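Long-range contact in Phthiocerol/phthiodiolone dimycocerosyl transferase (Mycobacterium tuberculosis, PDB 1Q9J), which probably catalyses the final step of phthiocerol dimycocerosate ester synthesis, transferring mycocerosyl groups from mycocerosic acid synthase onto the hydroxyls of phthiocerol and its relatives: residues A[20-34]-A[358-371]. Sequence-based numbering, arbitrary orientation.
Sequences YEVFTSMTIQLRGVI and GLEIEDIKGQFYCS
Ser25 and Gln367 form one of the hydrogen-bonded pairs joining antiparallel strands 23-31 and 360-368, through which the C-terminal part of the chain adds an outermost strand to the N-terminal domain's mixed sheet. The backbone bonds continue through Thr27 and Lys365 to Gln29 and a classic beta bulge: Gln29 N donates to Asp363 O, while Glu362 N reaches Gln29 O at 2.8 Å, almost straight (175°). Beyond the strands, Ser371 N bonds to Tyr20 O at 3.0 Å, just after helix 12-19.

Apolar side chains gather on the face of Thr24, Ile28 and Leu30. Ile28 reaches both sides of the bulge, its CG2 3.5 Å from Ile361 CG2 and its CG1 4.0 Å from Ile364 CG1. Leu359 CD2 lies 3.5 Å from Leu30 CB. Thr24 lies alongside Phe368, near its ring edge, and also touches His124, the probable proton acceptor.

On the other face, Asp363 OD2 pairs with Lys365 NZ, and Asp363 OD1 with Arg215. Ser25 OG, set between its own backbone N and carbonyl carbon (chi1 63°), donates across to Gln367 O from above the carbonyl plane, while Ser25 N takes the same oxygen nearly end-on. Ser25 OG also meets the Tyr369 ring edge, 3.3 Å from CE1.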
loop_
_atom_site.group_PDB
_atom_site.type_symbol
_atom_site.label_atom_id
_atom_site.label_comp_id
_atom_site.label_asym_id
_atom_site.label_seq_id
_atom_site.Cartn_x
_atom_site.Cartn_y
_atom_site.Cartn_z
ATOM N N TYR A 20 14.178 6.566 2.234
ATOM C CA TYR A 20 13.297 7.637 1.766
ATOM C C TYR A 20 12.300 8.007 2.854
ATOM O O TYR A 20 11.214 8.507 2.555
ATOM C CB TYR A 20 12.500 7.227 0.517
ATOM C CG TYR A 20 13.346 7.060 -0.721
ATOM C CD1 TYR A 20 14.274 6.027 -0.814
ATOM C CD2 TYR A 20 13.253 7.962 -1.777
ATOM C CE1 TYR A 20 15.096 5.893 -1.922
ATOM C CE2 TYR A 20 14.068 7.845 -2.896
ATOM C CZ TYR A 20 14.993 6.803 -2.958
ATOM O OH TYR A 20 15.832 6.674 -4.038
ATOM N N GLU A 21 12.669 7.769 4.110
ATOM C CA GLU A 21 11.796 8.068 5.239
ATOM C C GLU A 21 10.331 7.823 4.877
ATOM O O GLU A 21 9.482 8.688 5.100
ATOM C CB GLU A 21 11.975 9.527 5.672
ATOM C CG GLU A 21 13.247 9.834 6.476
ATOM C CD GLU A 21 12.949 10.433 7.867
ATOM O OE1 GLU A 21 13.921 10.797 8.573
ATOM O OE2 GLU A 21 11.754 10.532 8.258
ATOM N N VAL A 22 10.016 6.648 4.336
ATOM C CA VAL A 22 8.637 6.374 3.929
ATOM C C VAL A 22 7.677 6.047 5.085
ATOM O O VAL A 22 7.931 5.160 5.888
ATOM C CB VAL A 22 8.583 5.213 2.873
ATOM C CG1 VAL A 22 7.144 4.974 2.435
ATOM C CG2 VAL A 22 9.446 5.548 1.671
ATOM N N PHE A 23 6.577 6.786 5.142
ATOM C CA PHE A 23 5.535 6.586 6.134
ATOM C C PHE A 23 4.240 6.432 5.337
ATOM O O PHE A 23 4.062 7.054 4.278
ATOM C CB PHE A 23 5.342 7.800 7.043
ATOM C CG PHE A 23 6.291 7.877 8.206
ATOM C CD1 PHE A 23 7.632 8.222 8.017
ATOM C CD2 PHE A 23 5.823 7.702 9.507
ATOM C CE1 PHE A 23 8.479 8.403 9.100
ATOM C CE2 PHE A 23 6.679 7.882 10.595
ATOM C CZ PHE A 23 8.009 8.236 10.393
ATOM N N THR A 24 3.318 5.645 5.871
ATOM C CA THR A 24 2.048 5.418 5.220
ATOM C C THR A 24 0.987 5.921 6.169
ATOM O O THR A 24 1.095 5.734 7.377
ATOM C CB THR A 24 1.831 3.914 4.970
ATOM O OG1 THR A 24 2.942 3.380 4.234
ATOM C CG2 THR A 24 0.538 3.686 4.183
ATOM N N SER A 25 -0.024 6.589 5.636
ATOM C CA SER A 25 -1.106 7.077 6.473
ATOM C C SER A 25 -2.419 6.488 5.976
ATOM O O SER A 25 -2.580 6.148 4.800
ATOM C CB SER A 25 -1.168 8.614 6.449
ATOM O OG SER A 25 -1.446 9.113 5.139
ATOM N N MET A 26 -3.349 6.383 6.907
ATOM C CA MET A 26 -4.656 5.848 6.633
ATOM C C MET A 26 -5.630 6.709 7.418
ATOM O O MET A 26 -5.606 6.743 8.653
ATOM C CB MET A 26 -4.747 4.399 7.100
ATOM C CG MET A 26 -5.894 3.628 6.479
ATOM S SD MET A 26 -5.662 3.567 4.681
ATOM C CE MET A 26 -6.905 4.655 4.164
ATOM N N THR A 27 -6.488 7.408 6.689
ATOM C CA THR A 27 -7.446 8.302 7.299
ATOM C C THR A 27 -8.885 7.871 7.090
ATOM O O THR A 27 -9.341 7.650 5.972
ATOM C CB THR A 27 -7.248 9.713 6.754
ATOM O OG1 THR A 27 -5.858 10.055 6.857
ATOM C CG2 THR A 27 -8.080 10.712 7.557
ATOM N N ILE A 28 -9.586 7.745 8.201
ATOM C CA ILE A 28 -10.976 7.359 8.187
ATOM C C ILE A 28 -11.817 8.569 8.594
ATOM O O ILE A 28 -11.705 9.064 9.723
ATOM C CB ILE A 28 -11.257 6.227 9.198
ATOM C CG1 ILE A 28 -10.414 5.006 8.884
ATOM C CG2 ILE A 28 -12.720 5.873 9.183
ATOM C CD1 ILE A 28 -9.045 5.001 9.556
ATOM N N GLN A 29 -12.651 9.041 7.675
ATOM C CA GLN A 29 -13.524 10.169 7.958
ATOM C C GLN A 29 -14.701 9.615 8.760
ATOM O O GLN A 29 -15.389 8.720 8.293
ATOM C CB GLN A 29 -14.020 10.775 6.646
ATOM C CG GLN A 29 -14.961 11.934 6.847
ATOM C CD GLN A 29 -14.437 12.925 7.870
ATOM O OE1 GLN A 29 -13.329 13.448 7.728
ATOM N NE2 GLN A 29 -15.230 13.184 8.912
ATOM N N LEU A 30 -14.938 10.130 9.961
ATOM C CA LEU A 30 -16.045 9.608 10.754
ATOM C C LEU A 30 -17.217 10.570 10.945
ATOM O O LEU A 30 -17.146 11.756 10.605
ATOM C CB LEU A 30 -15.539 9.158 12.124
ATOM C CG LEU A 30 -14.395 8.143 12.084
ATOM C CD1 LEU A 30 -13.897 7.856 13.493
ATOM C CD2 LEU A 30 -14.882 6.872 11.417
ATOM N N ARG A 31 -18.302 10.020 11.484
ATOM C CA ARG A 31 -19.523 10.759 11.774
ATOM C C ARG A 31 -20.163 10.152 13.008
ATOM O O ARG A 31 -20.627 9.012 12.985
ATOM C CB ARG A 31 -20.512 10.704 10.608
ATOM C CG ARG A 31 -21.884 11.265 10.988
ATOM C CD ARG A 31 -22.665 11.725 9.773
ATOM N NE ARG A 31 -23.238 10.621 9.021
ATOM C CZ ARG A 31 -23.344 10.601 7.697
ATOM N NH1 ARG A 31 -22.904 11.630 6.982
ATOM N NH2 ARG A 31 -23.898 9.557 7.086
ATOM N N GLY A 32 -20.185 10.918 14.091
ATOM C CA GLY A 32 -20.754 10.427 15.332
ATOM C C GLY A 32 -19.887 10.816 16.512
ATOM O O GLY A 32 -19.026 11.693 16.403
ATOM N N VAL A 33 -20.104 10.153 17.642
ATOM C CA VAL A 33 -19.352 10.448 18.857
ATOM C C VAL A 33 -18.147 9.531 19.098
ATOM O O VAL A 33 -18.293 8.332 19.328
ATOM C CB VAL A 33 -20.284 10.396 20.088
ATOM C CG1 VAL A 33 -19.515 10.751 21.356
ATOM C CG2 VAL A 33 -21.443 11.359 19.879
ATOM N N ILE A 34 -16.959 10.125 19.049
ATOM C CA ILE A 34 -15.705 9.416 19.262
ATOM C C ILE A 34 -15.353 9.413 20.748
ATOM O O ILE A 34 -14.928 10.427 21.284
ATOM C CB ILE A 34 -14.549 10.091 18.474
ATOM C CG1 ILE A 34 -14.667 9.771 16.995
ATOM C CG2 ILE A 34 -13.205 9.636 18.999
ATOM C CD1 ILE A 34 -15.842 10.410 16.337
ATOM N N GLY A 358 -23.668 4.256 16.558
ATOM C CA GLY A 358 -23.594 5.701 16.623
ATOM C C GLY A 358 -22.439 6.261 15.811
ATOM O O GLY A 358 -22.423 7.444 15.448
ATOM N N LEU A 359 -21.456 5.420 15.524
ATOM C CA LEU A 359 -20.313 5.869 14.740
ATOM C C LEU A 359 -20.376 5.171 13.398
ATOM O O LEU A 359 -20.840 4.044 13.304
ATOM C CB LEU A 359 -19.001 5.522 15.445
ATOM C CG LEU A 359 -17.927 6.611 15.523
ATOM C CD1 LEU A 359 -16.729 6.012 16.223
ATOM C CD2 LEU A 359 -17.543 7.128 14.140
ATOM N N GLU A 360 -19.922 5.851 12.358
ATOM C CA GLU A 360 -19.946 5.281 11.029
ATOM C C GLU A 360 -18.853 5.899 10.183
ATOM O O GLU A 360 -18.566 7.091 10.290
ATOM C CB GLU A 360 -21.313 5.518 10.380
ATOM C CG GLU A 360 -22.377 4.482 10.734
ATOM C CD GLU A 360 -23.711 5.103 11.119
ATOM O OE1 GLU A 360 -23.855 5.536 12.286
ATOM O OE2 GLU A 360 -24.613 5.173 10.254
ATOM N N ILE A 361 -18.238 5.075 9.350
ATOM C CA ILE A 361 -17.173 5.524 8.473
ATOM C C ILE A 361 -17.757 6.148 7.214
ATOM O O ILE A 361 -18.595 5.539 6.562
ATOM C CB ILE A 361 -16.310 4.340 8.059
ATOM C CG1 ILE A 361 -15.742 3.665 9.313
ATOM C CG2 ILE A 361 -15.244 4.797 7.075
ATOM C CD1 ILE A 361 -14.948 2.407 9.044
ATOM N N GLU A 362 -17.320 7.352 6.862
ATOM C CA GLU A 362 -17.838 8.005 5.657
ATOM C C GLU A 362 -16.853 7.955 4.506
ATOM O O GLU A 362 -17.242 8.020 3.344
ATOM C CB GLU A 362 -18.217 9.463 5.955
ATOM C CG GLU A 362 -19.444 9.579 6.832
ATOM C CD GLU A 362 -20.649 8.861 6.231
ATOM O OE1 GLU A 362 -21.538 8.441 7.014
ATOM O OE2 GLU A 362 -20.712 8.720 4.981
ATOM N N ASP A 363 -15.573 7.846 4.824
ATOM C CA ASP A 363 -14.569 7.786 3.774
ATOM C C ASP A 363 -13.244 7.255 4.304
ATOM O O ASP A 363 -12.952 7.364 5.492
ATOM C CB ASP A 363 -14.376 9.176 3.158
ATOM C CG ASP A 363 -13.574 9.134 1.886
ATOM O OD1 ASP A 363 -13.336 8.005 1.391
ATOM O OD2 ASP A 363 -13.190 10.222 1.383
ATOM N N ILE A 364 -12.454 6.662 3.416
ATOM C CA ILE A 364 -11.158 6.111 3.788
ATOM C C ILE A 364 -10.122 6.457 2.726
ATOM O O ILE A 364 -10.119 5.872 1.644
ATOM C CB ILE A 364 -11.240 4.572 3.949
ATOM C CG1 ILE A 364 -11.877 4.226 5.296
ATOM C CG2 ILE A 364 -9.863 3.951 3.818
ATOM C CD1 ILE A 364 -12.024 2.735 5.559
ATOM N N LYS A 365 -9.246 7.410 3.036
ATOM C CA LYS A 365 -8.216 7.831 2.088
ATOM C C LYS A 365 -6.831 7.394 2.548
ATOM O O LYS A 365 -6.509 7.451 3.732
ATOM C CB LYS A 365 -8.220 9.358 1.916
ATOM C CG LYS A 365 -9.567 9.977 1.570
ATOM C CD LYS A 365 -9.451 11.490 1.395
ATOM C CE LYS A 365 -10.826 12.161 1.360
ATOM N NZ LYS A 365 -11.589 11.933 2.629
ATOM N N GLY A 366 -6.009 6.962 1.603
ATOM C CA GLY A 366 -4.670 6.536 1.945
ATOM C C GLY A 366 -3.679 7.458 1.280
ATOM O O GLY A 366 -3.895 7.926 0.160
ATOM N N GLN A 367 -2.584 7.736 1.968
ATOM C CA GLN A 367 -1.584 8.617 1.401
ATOM C C GLN A 367 -0.225 8.302 1.987
ATOM O O GLN A 367 -0.122 7.763 3.083
ATOM C CB GLN A 367 -1.947 10.073 1.691
ATOM C CG GLN A 367 -0.967 11.090 1.136
ATOM C CD GLN A 367 -1.425 12.525 1.372
ATOM O OE1 GLN A 367 -0.860 13.465 0.809
ATOM N NE2 GLN A 367 -2.450 12.696 2.210
ATOM N N PHE A 368 0.814 8.640 1.239
ATOM C CA PHE A 368 2.174 8.409 1.682
ATOM C C PHE A 368 2.797 9.719 2.149
ATOM O O PHE A 368 2.295 10.805 1.842
ATOM C CB PHE A 368 3.012 7.840 0.539
ATOM C CG PHE A 368 2.510 6.525 0.011
ATOM C CD1 PHE A 368 2.262 6.360 -1.347
ATOM C CD2 PHE A 368 2.291 5.446 0.866
ATOM C CE1 PHE A 368 1.805 5.149 -1.844
ATOM C CE2 PHE A 368 1.833 4.228 0.373
ATOM C CZ PHE A 368 1.590 4.082 -0.985
ATOM N N TYR A 369 3.892 9.613 2.895
ATOM C CA TYR A 369 4.611 10.788 3.372
ATOM C C TYR A 369 6.103 10.584 3.262
ATOM O O TYR A 369 6.825 10.911 4.189
ATOM C CB TYR A 369 4.279 11.098 4.826
ATOM C CG TYR A 369 2.957 11.791 5.018
ATOM C CD1 TYR A 369 1.754 11.099 4.865
ATOM C CD2 TYR A 369 2.902 13.143 5.376
ATOM C CE1 TYR A 369 0.529 11.735 5.068
ATOM C CE2 TYR A 369 1.684 13.786 5.582
ATOM C CZ TYR A 369 0.504 13.075 5.427
ATOM O OH TYR A 369 -0.705 13.684 5.639
ATOM N N CYS A 370 6.576 10.030 2.153
ATOM C CA CYS A 370 8.007 9.850 2.010
ATOM C C CYS A 370 8.690 11.223 1.976
ATOM O O CYS A 370 8.030 12.256 1.807
ATOM C CB CYS A 370 8.312 9.053 0.748
ATOM S SG CYS A 370 7.407 9.583 -0.700
ATOM N N SER A 371 10.008 11.242 2.153
ATOM C CA SER A 371 10.730 12.508 2.146
ATOM C C SER A 371 10.756 13.115 0.741
ATOM O O SER A 371 10.827 12.394 -0.249
ATOM C CB SER A 371 12.161 12.318 2.683
ATOM O OG SER A 371 12.931 11.471 1.849
#